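Local coordinates for protein peptidase M42 (Thaumarchaeota archaeon SCGC AB-539-E09, PDB 5DS0) that probably removes N-terminal residues from peptides as a dodecameric, two-metal TET aminopeptidase of the M42 metallopeptidase family, here with cobalt bound, at residues Met10-Glu15 and Trp162-Ser166; Asn27-Lys31 and Gly47-Phe51. One frame throughout, in Å; residues are numbered along the deposited sequence.

Contact 1: residues Met10-Glu15 and Trp162-Ser166. With GOL (glycerol), chain V.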
loop_
_atom_site.group_PDB
_atom_site.type_symbol
_atom_site.label_atom_id
_atom_site.label_comp_id
_atom_site.label_asym_id
_atom_site.label_seq_id
_atom_site.Cartn_x
_atom_site.Cartn_y
_atom_site.Cartn_z
HETATM N N MSE C 10 50.854 6.483 -14.977
HETATM C CA MSE C 10 49.399 6.586 -14.876
HETATM C C MSE C 10 48.768 5.290 -15.289
HETATM O O MSE C 10 48.005 4.722 -14.545
HETATM C CB MSE C 10 48.829 7.762 -15.673
HETATM C CG MSE C 10 47.465 8.122 -15.109
HETATM SE SE MSE C 10 46.548 9.542 -16.147
HETATM C CE MSE C 10 47.633 11.025 -15.439
ATOM N N LYS C 11 49.086 4.809 -16.482
ATOM C CA LYS C 11 48.521 3.557 -16.991
ATOM C C LYS C 11 48.738 2.405 -16.016
ATOM O O LYS C 11 47.829 1.656 -15.703
ATOM C CB LYS C 11 49.144 3.222 -18.355
ATOM C CG LYS C 11 48.615 1.971 -19.024
ATOM C CD LYS C 11 49.192 1.852 -20.421
ATOM C CE LYS C 11 48.312 1.035 -21.356
ATOM N NZ LYS C 11 48.466 -0.416 -21.067
ATOM N N THR C 12 49.959 2.271 -15.548
ATOM C CA THR C 12 50.323 1.165 -14.696
ATOM C C THR C 12 49.584 1.191 -13.370
ATOM O O THR C 12 49.151 0.145 -12.879
ATOM C CB THR C 12 51.836 1.176 -14.472
ATOM O OG1 THR C 12 52.460 1.004 -15.740
ATOM C CG2 THR C 12 52.277 0.050 -13.567
ATOM N N LEU C 13 49.457 2.379 -12.796
ATOM C CA LEU C 13 48.677 2.574 -11.576
ATOM C C LEU C 13 47.211 2.191 -11.729
ATOM O O LEU C 13 46.693 1.397 -10.956
ATOM C CB LEU C 13 48.718 4.040 -11.133
ATOM C CG LEU C 13 50.006 4.560 -10.506
ATOM C CD1 LEU C 13 49.900 6.068 -10.337
ATOM C CD2 LEU C 13 50.260 3.886 -9.180
HETATM N N MSE C 14 46.546 2.765 -12.724
HETATM C CA MSE C 14 45.126 2.509 -12.924
HETATM C C MSE C 14 44.861 1.070 -13.299
HETATM O O MSE C 14 43.737 0.595 -13.129
HETATM C CB MSE C 14 44.531 3.391 -14.020
HETATM C CG MSE C 14 44.674 4.899 -13.820
HETATM SE SE MSE C 14 44.528 5.490 -11.944
HETATM C CE MSE C 14 45.844 6.947 -12.018
ATOM N N GLU C 15 45.860 0.374 -13.844
ATOM C CA GLU C 15 45.680 -1.020 -14.235
ATOM C C GLU C 15 46.145 -2.014 -13.174
ATOM O O GLU C 15 45.845 -3.190 -13.263
ATOM C CB GLU C 15 46.373 -1.295 -15.567
ATOM C CG GLU C 15 45.623 -0.726 -16.768
ATOM C CD GLU C 15 46.218 -1.152 -18.097
ATOM O OE1 GLU C 15 47.346 -1.706 -18.087
ATOM O OE2 GLU C 15 45.565 -0.931 -19.151
ATOM N N TRP C 162 37.923 -5.437 -13.609
ATOM C CA TRP C 162 38.777 -5.501 -14.784
ATOM C C TRP C 162 38.456 -4.327 -15.678
ATOM O O TRP C 162 37.328 -4.209 -16.153
ATOM C CB TRP C 162 38.535 -6.800 -15.541
ATOM C CG TRP C 162 39.484 -6.973 -16.678
ATOM C CD1 TRP C 162 40.756 -7.497 -16.618
ATOM C CD2 TRP C 162 39.259 -6.610 -18.038
ATOM N NE1 TRP C 162 41.322 -7.474 -17.861
ATOM C CE2 TRP C 162 40.426 -6.939 -18.752
ATOM C CE3 TRP C 162 38.180 -6.040 -18.726
ATOM C CZ2 TRP C 162 40.547 -6.715 -20.129
ATOM C CZ3 TRP C 162 38.293 -5.823 -20.094
ATOM C CH2 TRP C 162 39.472 -6.159 -20.780
ATOM N N SER C 163 39.437 -3.459 -15.911
ATOM C CA SER C 163 39.194 -2.185 -16.593
ATOM C C SER C 163 40.456 -1.559 -17.161
ATOM O O SER C 163 41.228 -0.939 -16.438
ATOM C CB SER C 163 38.554 -1.209 -15.615
ATOM O OG SER C 163 38.113 -0.045 -16.283
ATOM N N PRO C 164 40.682 -1.716 -18.462
ATOM C CA PRO C 164 41.909 -1.197 -19.067
ATOM C C PRO C 164 41.951 0.311 -19.094
ATOM O O PRO C 164 40.917 0.975 -19.169
ATOM C CB PRO C 164 41.858 -1.710 -20.500
ATOM C CG PRO C 164 40.821 -2.770 -20.522
ATOM C CD PRO C 164 39.855 -2.450 -19.430
ATOM N N PHE C 165 43.160 0.838 -19.091
ATOM C CA PHE C 165 43.369 2.262 -19.157
ATOM C C PHE C 165 43.583 2.720 -20.600
ATOM O O PHE C 165 44.355 2.109 -21.353
ATOM C CB PHE C 165 44.589 2.628 -18.331
ATOM C CG PHE C 165 44.897 4.094 -18.340
ATOM C CD1 PHE C 165 44.315 4.937 -17.408
ATOM C CD2 PHE C 165 45.760 4.629 -19.285
ATOM C CE1 PHE C 165 44.605 6.287 -17.411
ATOM C CE2 PHE C 165 46.047 5.977 -19.302
ATOM C CZ PHE C 165 45.474 6.808 -18.362
ATOM N N SER C 166 42.907 3.799 -20.974
ATOM C CA SER C 166 43.173 4.458 -22.240
ATOM C C SER C 166 42.895 5.933 -22.123
ATOM O O SER C 166 42.418 6.408 -21.092
ATOM C CB SER C 166 42.336 3.844 -23.347
ATOM O OG SER C 166 41.004 4.290 -23.274
HETATM C C1 GOL V . 44.217 -5.266 -18.201
HETATM O O1 GOL V . 45.224 -4.700 -19.055
HETATM C C2 GOL V . 44.163 -4.487 -16.884
HETATM O O2 GOL V . 44.988 -5.154 -15.921
HETATM C C3 GOL V . 42.705 -4.362 -16.437
HETATM O O3 GOL V . 42.525 -4.015 -15.056
#
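Where the chain leaves the six-stranded barrel domain and re-enters the metal-binding domain of this M42 peptidase, Phe165 of the connecting segment 162-166 lies against the last turns of the N-terminal helix 2-15. With CG anti to the backbone N (chi1 180°), the phenyl group is carried over the helix backbone, and its face receives Lys11 CA, which stands 4.1 Å from the ring centroid in a CH-pi contact, offset toward the rim. Two selenomethionines meet the ring obliquely. Met14 CG is 3.6 Å from Phe165 CD1, while Met10 SE approaches Phe165 CZ at 3.7 Å, a Met-aromatic contact. Beyond them Met10 packs on Ile183 and Phe186, and Met14 on Phe179 and Arg182, all of helix 179-197.

The polar part of the contact is made by Glu15, at the C-terminal end of the helix. It spans the gap with an extended side chain whose carboxylate is turned nearly perpendicular to the Phe165 ring. Its OE1 is held by Lys11 NZ, one turn back, in a weak salt bridge of 3.4 Å. A glycerol, probably from the crystallisation liquor, bridges Glu15 O and Ser163 N through weak hydrogen bonds. Ser163 OG bonds Arg100 of the second subunit, so the connection also borders a subunit interface. The bond joining the segments directly runs from Phe165 N to the anti lone pair of Glu15 OE2, 3.0 Å long and almost straight at 174°.

Contact 2: residues Asn27-Lys31 and Gly47-Phe51; sequences NAICK and GSVTF
Lys31 N lies at the edge of the Phe51 ring, near its plane and 3.9 Å from Phe51 CZ, while Cys30 O approaches the same CZ obliquely at 3.6 Å. Cys30 CB adds an apolar contact to Phe51 CZ. The other flat group, the Asn27 amide, has Gly47 O close to its own plane, and ND2 donates a hydrogen bond to that carbonyl over 2.8 Å. This bond is bent, with 135° at the hydrogen, and the donor is tilted 21° from the carbonyl plane. Asn27 CG is anti to its carbonyl carbon, which carries the amide across to the turn ahead of strand 49-53.

Between these two groups sits Val49, pointing at the helix. Its CG1 meets Asn27 CB and, 3.9 Å away, Lys31 CE; the lysine chain, bent at chi3, passes the valine at about a right angle. Helix and strand run nearly parallel, 19° apart with axes 9.5 Å from each other, and the helix packs over the mixed sheet beside strand 49-53, which is flanked by strands 40-43 and 205-211.

Both ends of the buried amide are occupied: OD1 bonds the side-chain OG1 of Thr67, and ND2 has a second, weak bond to Ala210 O. These partners should fix the rotation of the amide and tie the helix to the backbone of the loop ahead of strand 49-53 and, weakly, to strand 205-211, leaving apolar packing to Val49 and Phe51.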
loop_
_atom_site.group_PDB
_atom_site.type_symbol
_atom_site.label_atom_id
_atom_site.label_comp_id
_atom_site.label_asym_id
_atom_site.label_seq_id
_atom_site.Cartn_x
_atom_site.Cartn_y
_atom_site.Cartn_z
ATOM N N ASN C 27 51.644 -0.093 -4.351
ATOM C CA ASN C 27 52.621 0.678 -3.610
ATOM C C ASN C 27 54.052 0.330 -4.011
ATOM O O ASN C 27 54.954 1.139 -3.863
ATOM C CB ASN C 27 52.350 0.544 -2.108
ATOM C CG ASN C 27 51.260 1.503 -1.648
ATOM O OD1 ASN C 27 50.578 2.121 -2.463
ATOM N ND2 ASN C 27 51.090 1.636 -0.345
ATOM N N ALA C 28 54.259 -0.886 -4.516
ATOM C CA ALA C 28 55.548 -1.279 -5.098
ATOM C C ALA C 28 55.839 -0.441 -6.337
ATOM O O ALA C 28 56.962 -0.003 -6.551
ATOM C CB ALA C 28 55.541 -2.757 -5.445
ATOM N N ILE C 29 54.818 -0.235 -7.149
ATOM C CA ILE C 29 54.940 0.587 -8.352
ATOM C C ILE C 29 55.324 2.015 -8.004
ATOM O O ILE C 29 56.122 2.644 -8.707
ATOM C CB ILE C 29 53.618 0.588 -9.152
ATOM C CG1 ILE C 29 53.440 -0.763 -9.855
ATOM C CG2 ILE C 29 53.589 1.710 -10.172
ATOM C CD1 ILE C 29 51.999 -1.155 -10.057
ATOM N N CYS C 30 54.746 2.514 -6.916
ATOM C CA CYS C 30 55.045 3.847 -6.421
ATOM C C CYS C 30 56.485 3.942 -5.934
ATOM O O CYS C 30 57.176 4.894 -6.261
ATOM C CB CYS C 30 54.076 4.239 -5.296
ATOM S SG CYS C 30 52.360 4.460 -5.833
ATOM N N LYS C 31 56.935 2.962 -5.161
ATOM C CA LYS C 31 58.315 2.971 -4.665
ATOM C C LYS C 31 59.312 2.978 -5.793
ATOM O O LYS C 31 60.308 3.688 -5.730
ATOM C CB LYS C 31 58.604 1.763 -3.777
ATOM C CG LYS C 31 57.997 1.885 -2.399
ATOM C CD LYS C 31 58.449 0.747 -1.488
ATOM C CE LYS C 31 57.391 -0.336 -1.434
ATOM N NZ LYS C 31 57.850 -1.556 -0.722
ATOM N N GLY C 47 50.662 -0.694 5.518
ATOM C CA GLY C 47 51.079 -0.772 4.125
ATOM C C GLY C 47 51.192 0.558 3.395
ATOM O O GLY C 47 51.505 0.569 2.211
ATOM N N SER C 48 50.927 1.678 4.071
ATOM C CA SER C 48 51.113 3.004 3.465
ATOM C C SER C 48 52.588 3.272 3.295
ATOM O O SER C 48 53.356 3.092 4.236
ATOM C CB SER C 48 50.543 4.127 4.335
ATOM O OG SER C 48 49.224 3.857 4.771
ATOM N N VAL C 49 52.988 3.677 2.096
ATOM C CA VAL C 49 54.351 4.164 1.895
ATOM C C VAL C 49 54.324 5.695 1.709
ATOM O O VAL C 49 53.420 6.257 1.090
ATOM C CB VAL C 49 55.155 3.466 0.755
ATOM C CG1 VAL C 49 55.003 1.936 0.656
ATOM C CG2 VAL C 49 54.735 4.037 -0.558
ATOM N N THR C 50 55.346 6.341 2.252
ATOM C CA THR C 50 55.437 7.777 2.313
ATOM C C THR C 50 56.835 8.217 1.855
ATOM O O THR C 50 57.839 7.716 2.335
ATOM C CB THR C 50 55.182 8.266 3.761
ATOM O OG1 THR C 50 53.952 7.712 4.268
ATOM C CG2 THR C 50 55.126 9.791 3.828
ATOM N N PHE C 51 56.874 9.187 0.952
ATOM C CA PHE C 51 58.102 9.660 0.348
ATOM C C PHE C 51 58.428 11.038 0.860
ATOM O O PHE C 51 57.595 11.940 0.786
ATOM C CB PHE C 51 57.925 9.729 -1.160
ATOM C CG PHE C 51 57.464 8.443 -1.757
ATOM C CD1 PHE C 51 58.355 7.392 -1.904
ATOM C CD2 PHE C 51 56.150 8.266 -2.142
ATOM C CE1 PHE C 51 57.941 6.186 -2.443
ATOM C CE2 PHE C 51 55.731 7.071 -2.689
ATOM C CZ PHE C 51 56.625 6.028 -2.842
#

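In the fold
From the N terminus, helix 2-15 supplies the first half of contact 1, and helix 24-34, next in the chain, supplies the first half of contact 2. Contact 2 closes quickly, after strand 40-43, when the chain enters strand 49-53. Contact 1 closes only after the whole six-stranded barrel, so the short loop is nested inside the long one. Contact 1 joins the N-terminal helix to the segment returning from the barrel; contact 2 sets the following helix against the mixed sheet. Their centres lie 18 Å apart, yet the two helices touch directly: Thr12 CG2 is 3.7 Å from Ile29 CD1, and Leu13 packs on Ile29 and Cys30.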